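Dextranase (Pseudarthrobacter oxydans, PDB 6NZS) catalyses the endohydrolysis of (1->6)-alpha-D-glucosidic linkages in dextran, cutting within the polysaccharide chain. Local coordinates at residues 99-104 against 130-135; 106-111 against 150-155; 465-470 against 529-534; 490-495 against 523-528. All blocks are in the same frame, centred on the assembly; numbering follows the deposited sequence.

In the fold
The four contacts form two clusters, one in the N-terminal Ig-like domain and one in the family 49 part, a parallel beta-helix. Contacts 1 and 2 have centres about 10 Å apart and alternate along the chain; they are joined where A130 O and I108 N probably hydrogen-bond at 2.8 Å, and F150 of contact 2 packs against V100 of contact 1. Contacts 3 and 4 are closer, about 7 Å between centres, with contact 4 nested in the loop that contact 3 closes. Probable hydrogen bonds A465 N to T526 O (2.9 Å) and T469 OG1 to S495 OG (2.7 Å) unite them. Centres in different clusters lie about 47 to 56 Å apart.

Contact 1 of 4, residues 99-104 against 130-135; sequences DVSLRT and ADTVKI
D99 and K134 stand side by side on one face of an antiparallel strand pair, both pointing the same way. The lysine leaves with CG anti to its own N and then bends at chi3 (-67°) and again at chi4, curling over OD1: CG passes 3.1 Å from D99 OD1 before NZ closes a 2.7 Å salt bridge on the syn lone pair of that same oxygen. Two residues along this face, the hydroxyls of S101 and T132 meet, OG to OG1 at 2.7 Å in a hydrogen bond, while T132 CG2 lies 3.4 Å from S101 OG. The opposite face is apolar. There V100 CB faces V133 CG1 at 4.2 Å, and V100 CG2 reaches I135 CD1, the two side chains crossing at a slant. Between the faces, V100 and V133 form a hydrogen-bonded pair, with V100 N to V133 O 2.9 Å and V133 N to V100 O 3.0 Å; L102 N adds a bond to D131 O. F150 and V148 of strand 144-150 cover the valine and isoleucine side. This split, with polar pairs on the partly exposed face and apolar side chains on the buried one, is the pattern of a beta-sandwich, as expected for the N-terminal Ig-like domain.

Contact 2 of 4, residues 106-111 against 150-155; sequences QTITSA and FEPQLY
Q106 sets out with CG anti to the carbonyl carbon (chi1 -64°) and continues extended, whereas Q153 is bent at chi2 (-69°); between them these torsions bring the two side-chain amides together. The side chains cross at about a right angle and the amide planes are turned 79° apart. Q153 NE2 gives a proton to Q106 OE1 at 2.8 Å, approaching in the carbonyl plane on a lone pair, and OE1 lies nearly in the amide plane of Q153. The other end of the Q106 amide is held more loosely: NE2 makes a weak bond of 3.1 Å to P152 O. On its way there Q106 slides past the proline ring in the opposite direction, CB to P152 CB at 4.0 Å. The same ring is met on further sides by T107 O, 3.4 Å from P152 CG, and by I108 CG2, 3.6 Å from P152 CD. The isoleucine's other branch, CD1, approaches F150 CE2 at 3.9 Å, obliquely to the ring. Both glutamines have a further partner, T104 OG1 for Q106 OE1 and N184 ND2 for Q153 OE1, which probably fixes which end of each amide is oxygen. The contact thus fastens the loop between strands 96-102 and 114-117 to the short 3-10 turn linking strands 144-150 and 154-159, with V114 against I108 and F150, and L102 of strand 96-102 against F150 and Q153.

Contact 3 of 4, residues 465-470 against 529-534; sequences ADPNTT and AGEKVT
P467 lies against two side chains of 529-534, E531 and V533, in a contact made by van der Waals touch alone. E531 sends CG anti to its backbone N (chi1 -179°) and stays extended, which lays its CG-CD end obliquely across the proline: CG and CD both come to 3.8 Å from P467 CG, and OE2 to 3.7 Å from P467 CB. The backbone helps, with E531 O 3.4 Å from P467 CG. V533 turns CG1 anti to its carbonyl carbon (chi1 -55°), and this one methyl does the packing, 3.7 Å from A465 CB and 3.9 Å from P467 CA. The proline is presented by a type I turn from D466 to T469. In it D466 OD1 accepts from N468 N, met from above the carboxylate plane, which makes an Asx turn; D466 O is gripped twice, by T469 OG1 at 2.8 Å and by T469 N at 3.1 Å. The turn carries the chain round a corner into strand 469-482. The other segment belongs to the loop between strands 521-524 and 545-552, tied down by a salt bridge from K532 to E577 and by a hydrogen bond from T534 N to D496 of strand 495-507.

Contact 4 of 4, residues 490-495 against 523-528; sequences RVYALS and KRYTNP
Y492 and A493 pair in parallel with K523 and R524 where strand 521-524 forms one edge strand of a six-stranded parallel sheet of the beta-helix, next to strand 489-493. K523 N bonds V491 O, and A493 N bonds K523 O, each at 2.9 Å; past the strand ends Y525 N continues the series to A493 O at 3.2 Å. Y492 and K523 lie alongside, pointing the same way, with K523 CD at the edge of the tyrosine ring, 3.8 Å from CE1. Y492 CB sits over one face of the Y525 ring, 4.3 Å from its centroid and 26° off the normal, a CH-pi contact, and Y525 OH comes within 3.4 Å of Y492 CD1. L494 CD2 meets Y525 CD2 at 3.8 Å. With CG anti to the carbonyl carbon (chi1 -78°), the Y525 ring is carried back beside Y492. The polar ends have outside partners: Y492 OH bonds H521 ND1, K523 NZ pairs with D575, and R524 NH1 bonds V533 O. Y492 thus gives its CB and ring edge and Y525 its ring face to a largely carbon-lined contact, with the Y525 hydroxyl beside Y492 CD1, while the lysine lends its aliphatic chain and carries its charge on to an aspartate.

Contact 1 of 4, residues 99-104 against 130-135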
loop_
_atom_site.group_PDB
_atom_site.type_symbol
_atom_site.label_atom_id
_atom_site.label_comp_id
_atom_site.label_asym_id
_atom_site.label_seq_id
_atom_site.Cartn_x
_atom_site.Cartn_y
_atom_site.Cartn_z
ATOM N N ASP A 99 -8.157 22.934 6.180
ATOM C CA ASP A 99 -7.721 23.863 5.138
ATOM C C ASP A 99 -6.474 23.290 4.482
ATOM O O ASP A 99 -5.500 22.976 5.175
ATOM C CB ASP A 99 -7.353 25.227 5.735
ATOM C CG ASP A 99 -8.525 25.922 6.387
ATOM O OD1 ASP A 99 -9.555 26.104 5.716
ATOM O OD2 ASP A 99 -8.404 26.296 7.569
ATOM N N VAL A 100 -6.495 23.169 3.158
ATOM C CA VAL A 100 -5.324 22.723 2.405
ATOM C C VAL A 100 -4.948 23.836 1.447
ATOM O O VAL A 100 -5.779 24.274 0.641
ATOM C CB VAL A 100 -5.567 21.415 1.637
ATOM C CG1 VAL A 100 -4.243 20.918 1.063
ATOM C CG2 VAL A 100 -6.173 20.365 2.548
ATOM N N SER A 101 -3.702 24.292 1.534
ATOM C CA SER A 101 -3.193 25.382 0.715
ATOM C C SER A 101 -2.075 24.865 -0.178
ATOM O O SER A 101 -1.185 24.139 0.283
ATOM C CB SER A 101 -2.655 26.509 1.594
ATOM O OG SER A 101 -3.703 27.089 2.351
ATOM N N LEU A 102 -2.127 25.246 -1.450
ATOM C CA LEU A 102 -1.085 24.922 -2.411
ATOM C C LEU A 102 -0.020 26.012 -2.334
ATOM O O LEU A 102 -0.342 27.204 -2.396
ATOM C CB LEU A 102 -1.710 24.867 -3.805
ATOM C CG LEU A 102 -0.851 24.456 -5.000
ATOM C CD1 LEU A 102 -0.198 23.090 -4.791
ATOM C CD2 LEU A 102 -1.693 24.454 -6.269
ATOM N N ARG A 103 1.245 25.603 -2.189
ATOM C CA ARG A 103 2.362 26.506 -1.913
ATOM C C ARG A 103 3.093 26.975 -3.162
ATOM O O ARG A 103 4.013 27.794 -3.048
ATOM C CB ARG A 103 3.394 25.811 -1.012
ATOM C CG ARG A 103 2.941 25.555 0.413
ATOM C CD ARG A 103 4.063 24.950 1.265
ATOM N NE ARG A 103 5.294 25.753 1.281
ATOM C CZ ARG A 103 5.530 26.761 2.119
ATOM N NH1 ARG A 103 4.621 27.120 3.015
ATOM N NH2 ARG A 103 6.675 27.427 2.054
ATOM N N THR A 104 2.734 26.472 -4.340
ATOM C CA THR A 104 3.564 26.623 -5.534
ATOM C C THR A 104 3.410 27.970 -6.225
ATOM O O THR A 104 4.215 28.281 -7.110
ATOM C CB THR A 104 3.164 25.557 -6.547
ATOM O OG1 THR A 104 1.769 25.716 -6.829
ATOM C CG2 THR A 104 3.419 24.155 -5.997
ATOM N N ALA A 130 -7.880 31.744 -3.781
ATOM C CA ALA A 130 -7.413 31.113 -5.013
ATOM C C ALA A 130 -6.327 30.061 -4.815
ATOM O O ALA A 130 -5.952 29.411 -5.799
ATOM C CB ALA A 130 -6.945 32.172 -6.008
ATOM N N ASP A 131 -5.815 29.865 -3.600
ATOM C CA ASP A 131 -4.902 28.748 -3.365
ATOM C C ASP A 131 -5.294 27.860 -2.192
ATOM O O ASP A 131 -4.507 26.981 -1.815
ATOM C CB ASP A 131 -3.435 29.196 -3.253
ATOM C CG ASP A 131 -3.198 30.197 -2.148
ATOM O OD1 ASP A 131 -4.043 30.341 -1.238
ATOM O OD2 ASP A 131 -2.127 30.845 -2.184
ATOM N N THR A 132 -6.489 28.031 -1.625
ATOM C CA THR A 132 -6.852 27.325 -0.400
ATOM C C THR A 132 -8.280 26.800 -0.454
ATOM O O THR A 132 -9.221 27.566 -0.690
ATOM C CB THR A 132 -6.716 28.255 0.811
ATOM O OG1 THR A 132 -5.363 28.723 0.914
ATOM C CG2 THR A 132 -7.107 27.525 2.091
ATOM N N VAL A 133 -8.441 25.504 -0.189
ATOM C CA VAL A 133 -9.745 24.866 -0.080
ATOM C C VAL A 133 -9.933 24.414 1.362
ATOM O O VAL A 133 -8.966 24.081 2.057
ATOM C CB VAL A 133 -9.841 23.669 -1.056
ATOM C CG1 VAL A 133 -8.835 22.565 -0.678
ATOM C CG2 VAL A 133 -11.249 23.115 -1.128
ATOM N N LYS A 134 -11.182 24.428 1.817
ATOM C CA LYS A 134 -11.570 23.903 3.121
ATOM C C LYS A 134 -12.412 22.655 2.890
ATOM O O LYS A 134 -13.371 22.689 2.113
ATOM C CB LYS A 134 -12.381 24.949 3.905
ATOM C CG LYS A 134 -12.363 24.785 5.427
ATOM C CD LYS A 134 -13.259 25.826 6.122
ATOM C CE LYS A 134 -12.695 27.226 5.946
ATOM N NZ LYS A 134 -11.550 27.500 6.871
ATOM N N ILE A 135 -12.045 21.556 3.549
ATOM C CA ILE A 135 -12.694 20.257 3.385
ATOM C C ILE A 135 -13.263 19.829 4.731
ATOM O O ILE A 135 -12.540 19.810 5.735
ATOM C CB ILE A 135 -11.690 19.198 2.895
ATOM C CG1 ILE A 135 -11.051 19.640 1.583
ATOM C CG2 ILE A 135 -12.360 17.835 2.741
ATOM C CD1 ILE A 135 -9.751 18.914 1.292
#

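Contact 2 of 4, residues 106-111 against 150-155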
loop_
_atom_site.group_PDB
_atom_site.type_symbol
_atom_site.label_atom_id
_atom_site.label_comp_id
_atom_site.label_asym_id
_atom_site.label_seq_id
_atom_site.Cartn_x
_atom_site.Cartn_y
_atom_site.Cartn_z
ATOM N N GLN A 106 0.643 28.406 -7.943
ATOM C CA GLN A 106 -0.468 28.092 -8.821
ATOM C C GLN A 106 -1.781 28.416 -8.123
ATOM O O GLN A 106 -1.878 28.413 -6.891
ATOM C CB GLN A 106 -0.449 26.611 -9.181
ATOM C CG GLN A 106 0.782 26.188 -9.975
ATOM C CD GLN A 106 0.968 24.691 -9.974
ATOM O OE1 GLN A 106 1.046 24.077 -8.917
ATOM N NE2 GLN A 106 1.026 24.091 -11.157
ATOM N N THR A 107 -2.803 28.703 -8.920
ATOM C CA THR A 107 -4.098 29.072 -8.376
ATOM C C THR A 107 -5.188 28.177 -8.945
ATOM O O THR A 107 -5.007 27.485 -9.954
ATOM C CB THR A 107 -4.426 30.540 -8.647
ATOM O OG1 THR A 107 -4.344 30.789 -10.051
ATOM C CG2 THR A 107 -3.455 31.448 -7.893
ATOM N N ILE A 108 -6.334 28.195 -8.266
ATOM C CA ILE A 108 -7.514 27.457 -8.687
ATOM C C ILE A 108 -8.685 28.428 -8.732
ATOM O O ILE A 108 -8.695 29.457 -8.054
ATOM C CB ILE A 108 -7.840 26.261 -7.769
ATOM C CG1 ILE A 108 -7.881 26.693 -6.303
ATOM C CG2 ILE A 108 -6.822 25.149 -7.971
ATOM C CD1 ILE A 108 -8.328 25.593 -5.357
ATOM N N THR A 109 -9.675 28.085 -9.549
ATOM C CA THR A 109 -10.831 28.951 -9.729
ATOM C C THR A 109 -12.044 28.523 -8.910
ATOM O O THR A 109 -12.963 29.329 -8.727
ATOM C CB THR A 109 -11.179 29.079 -11.220
ATOM O OG1 THR A 109 -11.307 27.783 -11.801
ATOM C CG2 THR A 109 -10.078 29.844 -11.954
ATOM N N SER A 110 -12.061 27.308 -8.376
ATOM C CA SER A 110 -13.216 26.838 -7.628
ATOM C C SER A 110 -12.802 25.632 -6.808
ATOM O O SER A 110 -11.763 25.013 -7.056
ATOM C CB SER A 110 -14.353 26.445 -8.570
ATOM O OG SER A 110 -14.030 25.255 -9.259
ATOM N N ALA A 111 -13.662 25.275 -5.854
ATOM C CA ALA A 111 -13.425 24.076 -5.066
ATOM C C ALA A 111 -13.518 22.816 -5.912
ATOM O O ALA A 111 -12.967 21.777 -5.524
ATOM C CB ALA A 111 -14.406 24.012 -3.892
ATOM N N PHE A 150 -5.240 18.943 -6.414
ATOM C CA PHE A 150 -5.417 20.247 -7.045
ATOM C C PHE A 150 -5.197 20.103 -8.550
ATOM O O PHE A 150 -4.168 19.574 -8.988
ATOM C CB PHE A 150 -4.403 21.244 -6.486
ATOM C CG PHE A 150 -4.732 21.767 -5.113
ATOM C CD1 PHE A 150 -4.519 20.988 -3.981
ATOM C CD2 PHE A 150 -5.214 23.056 -4.956
ATOM C CE1 PHE A 150 -4.804 21.484 -2.715
ATOM C CE2 PHE A 150 -5.504 23.555 -3.692
ATOM C CZ PHE A 150 -5.301 22.767 -2.577
ATOM N N GLU A 151 -6.162 20.576 -9.339
ATOM C CA GLU A 151 -6.076 20.460 -10.795
ATOM C C GLU A 151 -4.752 20.926 -11.403
ATOM O O GLU A 151 -4.220 20.205 -12.267
ATOM C CB GLU A 151 -7.289 21.135 -11.453
ATOM C CG GLU A 151 -7.506 20.712 -12.896
ATOM C CD GLU A 151 -8.740 21.352 -13.493
ATOM O OE1 GLU A 151 -9.840 21.167 -12.928
ATOM O OE2 GLU A 151 -8.605 22.049 -14.520
ATOM N N PRO A 152 -4.163 22.067 -11.015
ATOM C CA PRO A 152 -2.883 22.471 -11.626
ATOM C C PRO A 152 -1.723 21.531 -11.338
ATOM O O PRO A 152 -0.691 21.634 -12.017
ATOM C CB PRO A 152 -2.619 23.864 -11.033
ATOM C CG PRO A 152 -3.916 24.311 -10.477
ATOM C CD PRO A 152 -4.687 23.102 -10.102
ATOM N N GLN A 153 -1.846 20.630 -10.359
ATOM C CA GLN A 153 -0.805 19.656 -10.057
ATOM C C GLN A 153 -0.917 18.380 -10.885
ATOM O O GLN A 153 0.015 17.567 -10.869
ATOM C CB GLN A 153 -0.819 19.341 -8.556
ATOM C CG GLN A 153 -0.095 20.393 -7.734
ATOM C CD GLN A 153 1.391 20.355 -7.989
ATOM O OE1 GLN A 153 2.006 19.293 -7.926
ATOM N NE2 GLN A 153 1.973 21.498 -8.320
ATOM N N LEU A 154 -2.013 18.184 -11.606
ATOM C CA LEU A 154 -2.194 16.956 -12.365
ATOM C C LEU A 154 -1.215 16.882 -13.525
ATOM O O LEU A 154 -0.931 17.881 -14.190
ATOM C CB LEU A 154 -3.619 16.872 -12.915
ATOM C CG LEU A 154 -4.744 16.806 -11.879
ATOM C CD1 LEU A 154 -6.098 16.712 -12.565
ATOM C CD2 LEU A 154 -4.514 15.623 -10.941
ATOM N N TYR A 155 -0.729 15.675 -13.784
ATOM C CA TYR A 155 0.012 15.362 -14.996
ATOM C C TYR A 155 -0.477 14.001 -15.479
ATOM O O TYR A 155 -1.104 13.238 -14.735
ATOM C CB TYR A 155 1.537 15.331 -14.747
ATOM C CG TYR A 155 1.947 13.987 -14.197
ATOM C CD1 TYR A 155 1.667 13.653 -12.878
ATOM C CD2 TYR A 155 2.529 13.016 -15.013
ATOM C CE1 TYR A 155 1.968 12.413 -12.375
ATOM C CE2 TYR A 155 2.829 11.769 -14.521
ATOM C CZ TYR A 155 2.548 11.468 -13.196
ATOM O OH TYR A 155 2.838 10.223 -12.697
#

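Contact 3 of 4, residues 465-470 against 529-534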
loop_
_atom_site.group_PDB
_atom_site.type_symbol
_atom_site.label_atom_id
_atom_site.label_comp_id
_atom_site.label_asym_id
_atom_site.label_seq_id
_atom_site.Cartn_x
_atom_site.Cartn_y
_atom_site.Cartn_z
ATOM N N ALA A 465 2.658 -25.988 -11.754
ATOM C CA ALA A 465 1.470 -26.080 -10.917
ATOM C C ALA A 465 1.484 -27.367 -10.091
ATOM O O ALA A 465 2.280 -28.282 -10.325
ATOM C CB ALA A 465 0.207 -26.024 -11.775
ATOM N N ASP A 466 0.589 -27.424 -9.105
ATOM C CA ASP A 466 0.408 -28.604 -8.256
ATOM C C ASP A 466 -1.080 -28.892 -8.111
ATOM O O ASP A 466 -1.775 -28.218 -7.328
ATOM C CB ASP A 466 1.057 -28.407 -6.891
ATOM C CG ASP A 466 1.090 -29.688 -6.062
ATOM O OD1 ASP A 466 0.448 -30.681 -6.459
ATOM O OD2 ASP A 466 1.756 -29.682 -5.003
ATOM N N PRO A 467 -1.605 -29.889 -8.828
ATOM C CA PRO A 467 -3.032 -30.227 -8.701
ATOM C C PRO A 467 -3.431 -30.725 -7.321
ATOM O O PRO A 467 -4.634 -30.839 -7.053
ATOM C CB PRO A 467 -3.236 -31.323 -9.758
ATOM C CG PRO A 467 -2.067 -31.193 -10.686
ATOM C CD PRO A 467 -0.927 -30.711 -9.842
ATOM N N ASN A 468 -2.475 -31.020 -6.448
ATOM C CA ASN A 468 -2.774 -31.455 -5.092
ATOM C C ASN A 468 -2.847 -30.300 -4.105
ATOM O O ASN A 468 -2.839 -30.536 -2.895
ATOM C CB ASN A 468 -1.766 -32.511 -4.631
ATOM C CG ASN A 468 -1.790 -33.748 -5.505
ATOM O OD1 ASN A 468 -2.851 -34.182 -5.954
ATOM N ND2 ASN A 468 -0.620 -34.322 -5.752
ATOM N N THR A 469 -2.920 -29.061 -4.592
ATOM C CA THR A 469 -3.165 -27.891 -3.764
ATOM C C THR A 469 -4.430 -27.206 -4.267
ATOM O O THR A 469 -4.812 -27.361 -5.430
ATOM C CB THR A 469 -1.979 -26.916 -3.809
ATOM O OG1 THR A 469 -1.776 -26.462 -5.153
ATOM C CG2 THR A 469 -0.701 -27.597 -3.318
ATOM N N THR A 470 -5.091 -26.463 -3.373
ATOM C CA THR A 470 -6.364 -25.830 -3.701
ATOM C C THR A 470 -6.432 -24.424 -3.121
ATOM O O THR A 470 -6.192 -24.228 -1.926
ATOM C CB THR A 470 -7.541 -26.655 -3.173
ATOM O OG1 THR A 470 -7.452 -27.986 -3.693
ATOM C CG2 THR A 470 -8.852 -26.054 -3.624
ATOM N N ALA A 529 4.472 -33.715 -14.762
ATOM C CA ALA A 529 3.920 -34.901 -15.403
ATOM C C ALA A 529 2.833 -34.571 -16.415
ATOM O O ALA A 529 2.470 -35.442 -17.211
ATOM C CB ALA A 529 3.385 -35.873 -14.350
ATOM N N GLY A 530 2.307 -33.346 -16.406
ATOM C CA GLY A 530 1.302 -32.936 -17.362
ATOM C C GLY A 530 -0.118 -32.927 -16.844
ATOM O O GLY A 530 -1.037 -32.662 -17.626
ATOM N N GLU A 531 -0.330 -33.208 -15.564
ATOM C CA GLU A 531 -1.672 -33.187 -14.998
ATOM C C GLU A 531 -2.081 -31.742 -14.742
ATOM O O GLU A 531 -1.374 -31.008 -14.043
ATOM C CB GLU A 531 -1.705 -33.980 -13.696
ATOM C CG GLU A 531 -3.081 -34.025 -13.045
ATOM C CD GLU A 531 -3.073 -34.718 -11.699
ATOM O OE1 GLU A 531 -2.031 -35.304 -11.331
ATOM O OE2 GLU A 531 -4.114 -34.673 -11.005
ATOM N N LYS A 532 -3.222 -31.342 -15.301
ATOM C CA LYS A 532 -3.695 -29.968 -15.190
ATOM C C LYS A 532 -4.417 -29.751 -13.869
ATOM O O LYS A 532 -5.162 -30.615 -13.402
ATOM C CB LYS A 532 -4.681 -29.661 -16.319
ATOM C CG LYS A 532 -4.053 -29.164 -17.603
ATOM C CD LYS A 532 -5.025 -28.329 -18.412
ATOM C CE LYS A 532 -4.768 -28.502 -19.893
ATOM N NZ LYS A 532 -5.478 -27.479 -20.698
ATOM N N VAL A 533 -4.207 -28.576 -13.271
ATOM C CA VAL A 533 -5.105 -28.153 -12.206
ATOM C C VAL A 533 -6.501 -27.950 -12.789
ATOM O O VAL A 533 -6.688 -27.782 -14.000
ATOM C CB VAL A 533 -4.632 -26.880 -11.485
ATOM C CG1 VAL A 533 -3.224 -27.060 -10.957
ATOM C CG2 VAL A 533 -4.718 -25.666 -12.417
ATOM N N THR A 534 -7.493 -27.965 -11.908
ATOM C CA THR A 534 -8.878 -27.767 -12.296
ATOM C C THR A 534 -9.376 -26.428 -11.769
ATOM O O THR A 534 -8.970 -25.970 -10.694
ATOM C CB THR A 534 -9.759 -28.894 -11.754
ATOM O OG1 THR A 534 -9.766 -28.846 -10.325
ATOM C CG2 THR A 534 -9.220 -30.245 -12.201
#

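Contact 4 of 4, residues 490-495 against 523-528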
loop_
_atom_site.group_PDB
_atom_site.type_symbol
_atom_site.label_atom_id
_atom_site.label_comp_id
_atom_site.label_asym_id
_atom_site.label_seq_id
_atom_site.Cartn_x
_atom_site.Cartn_y
_atom_site.Cartn_z
ATOM N N ARG A 490 -5.802 -11.511 -14.193
ATOM C CA ARG A 490 -5.043 -12.560 -14.866
ATOM C C ARG A 490 -4.767 -13.660 -13.859
ATOM O O ARG A 490 -4.038 -13.446 -12.888
ATOM C CB ARG A 490 -3.745 -12.039 -15.487
ATOM C CG ARG A 490 -3.984 -11.326 -16.808
ATOM C CD ARG A 490 -2.735 -10.678 -17.386
ATOM N NE ARG A 490 -3.156 -9.748 -18.425
ATOM C CZ ARG A 490 -2.387 -8.818 -18.980
ATOM N NH1 ARG A 490 -1.117 -8.695 -18.632
ATOM N NH2 ARG A 490 -2.909 -8.000 -19.887
ATOM N N VAL A 491 -5.346 -14.831 -14.093
ATOM C CA VAL A 491 -5.157 -15.982 -13.221
ATOM C C VAL A 491 -4.399 -17.043 -14.001
ATOM O O VAL A 491 -4.959 -17.678 -14.901
ATOM C CB VAL A 491 -6.502 -16.517 -12.714
ATOM C CG1 VAL A 491 -6.302 -17.797 -11.898
ATOM C CG2 VAL A 491 -7.213 -15.454 -11.873
ATOM N N TYR A 492 -3.126 -17.229 -13.665
ATOM C CA TYR A 492 -2.355 -18.388 -14.113
ATOM C C TYR A 492 -2.412 -19.374 -12.954
ATOM O O TYR A 492 -1.677 -19.238 -11.973
ATOM C CB TYR A 492 -0.939 -17.973 -14.511
ATOM C CG TYR A 492 -1.006 -16.842 -15.512
ATOM C CD1 TYR A 492 -1.319 -17.082 -16.845
ATOM C CD2 TYR A 492 -0.845 -15.524 -15.102
ATOM C CE1 TYR A 492 -1.434 -16.034 -17.752
ATOM C CE2 TYR A 492 -0.955 -14.484 -15.984
ATOM C CZ TYR A 492 -1.238 -14.741 -17.308
ATOM O OH TYR A 492 -1.361 -13.688 -18.189
ATOM N N ALA A 493 -3.341 -20.328 -13.043
ATOM C CA ALA A 493 -3.671 -21.165 -11.893
ATOM C C ALA A 493 -2.567 -22.178 -11.633
ATOM O O ALA A 493 -2.301 -23.048 -12.469
ATOM C CB ALA A 493 -5.001 -21.878 -12.118
ATOM N N LEU A 494 -1.936 -22.066 -10.468
ATOM C CA LEU A 494 -0.910 -22.999 -10.029
ATOM C C LEU A 494 -1.461 -24.038 -9.068
ATOM O O LEU A 494 -0.713 -24.919 -8.627
ATOM C CB LEU A 494 0.256 -22.245 -9.387
ATOM C CG LEU A 494 0.958 -21.223 -10.292
ATOM C CD1 LEU A 494 1.971 -20.416 -9.490
ATOM C CD2 LEU A 494 1.624 -21.921 -11.472
ATOM N N SER A 495 -2.752 -23.954 -8.755
ATOM C CA SER A 495 -3.448 -24.857 -7.856
ATOM C C SER A 495 -4.857 -25.036 -8.395
ATOM O O SER A 495 -5.336 -24.222 -9.190
ATOM C CB SER A 495 -3.544 -24.254 -6.443
ATOM O OG SER A 495 -2.272 -23.912 -5.912
ATOM N N LYS A 523 -6.155 -19.392 -16.979
ATOM C CA LYS A 523 -5.441 -20.504 -17.593
ATOM C C LYS A 523 -5.116 -21.543 -16.533
ATOM O O LYS A 523 -4.791 -21.194 -15.395
ATOM C CB LYS A 523 -4.124 -20.027 -18.218
ATOM C CG LYS A 523 -4.302 -18.994 -19.338
ATOM C CD LYS A 523 -2.978 -18.678 -20.021
ATOM C CE LYS A 523 -3.171 -17.697 -21.166
ATOM N NZ LYS A 523 -3.873 -18.342 -22.320
ATOM N N ARG A 524 -5.190 -22.818 -16.919
ATOM C CA ARG A 524 -4.880 -23.933 -16.030
ATOM C C ARG A 524 -3.493 -24.462 -16.374
ATOM O O ARG A 524 -3.268 -24.953 -17.486
ATOM C CB ARG A 524 -5.922 -25.043 -16.182
ATOM C CG ARG A 524 -7.338 -24.592 -15.878
ATOM C CD ARG A 524 -8.323 -25.748 -15.813
ATOM N NE ARG A 524 -8.552 -26.383 -17.108
ATOM C CZ ARG A 524 -8.482 -27.694 -17.326
ATOM N NH1 ARG A 524 -8.172 -28.525 -16.343
ATOM N NH2 ARG A 524 -8.716 -28.176 -18.538
ATOM N N TYR A 525 -2.567 -24.359 -15.426
ATOM C CA TYR A 525 -1.229 -24.899 -15.614
ATOM C C TYR A 525 -1.195 -26.364 -15.165
ATOM O O TYR A 525 -2.164 -26.889 -14.606
ATOM C CB TYR A 525 -0.194 -24.031 -14.890
ATOM C CG TYR A 525 0.163 -22.745 -15.629
ATOM C CD1 TYR A 525 -0.586 -22.316 -16.720
ATOM C CD2 TYR A 525 1.258 -21.981 -15.248
ATOM C CE1 TYR A 525 -0.260 -21.148 -17.401
ATOM C CE2 TYR A 525 1.595 -20.813 -15.929
ATOM C CZ TYR A 525 0.834 -20.413 -17.001
ATOM O OH TYR A 525 1.158 -19.258 -17.684
ATOM N N THR A 526 -0.075 -27.036 -15.440
ATOM C CA THR A 526 0.096 -28.450 -15.113
ATOM C C THR A 526 1.274 -28.643 -14.170
ATOM O O THR A 526 2.072 -27.737 -13.934
ATOM C CB THR A 526 0.346 -29.306 -16.368
ATOM O OG1 THR A 526 1.699 -29.125 -16.809
ATOM C CG2 THR A 526 -0.600 -28.929 -17.491
ATOM N N ASN A 527 1.395 -29.862 -13.645
ATOM C CA ASN A 527 2.628 -30.282 -12.994
ATOM C C ASN A 527 3.592 -30.790 -14.065
ATOM O O ASN A 527 3.234 -30.859 -15.244
ATOM C CB ASN A 527 2.320 -31.305 -11.894
ATOM C CG ASN A 527 1.679 -32.583 -12.416
ATOM O OD1 ASN A 527 1.693 -32.872 -13.611
ATOM N ND2 ASN A 527 1.110 -33.359 -11.498
ATOM N N PRO A 528 4.837 -31.127 -13.702
ATOM C CA PRO A 528 5.764 -31.633 -14.729
ATOM C C PRO A 528 5.276 -32.889 -15.431
ATOM O O PRO A 528 5.620 -33.104 -16.600
ATOM C CB PRO A 528 7.063 -31.867 -13.949
ATOM C CG PRO A 528 6.990 -30.888 -12.838
ATOM C CD PRO A 528 5.542 -30.867 -12.432
#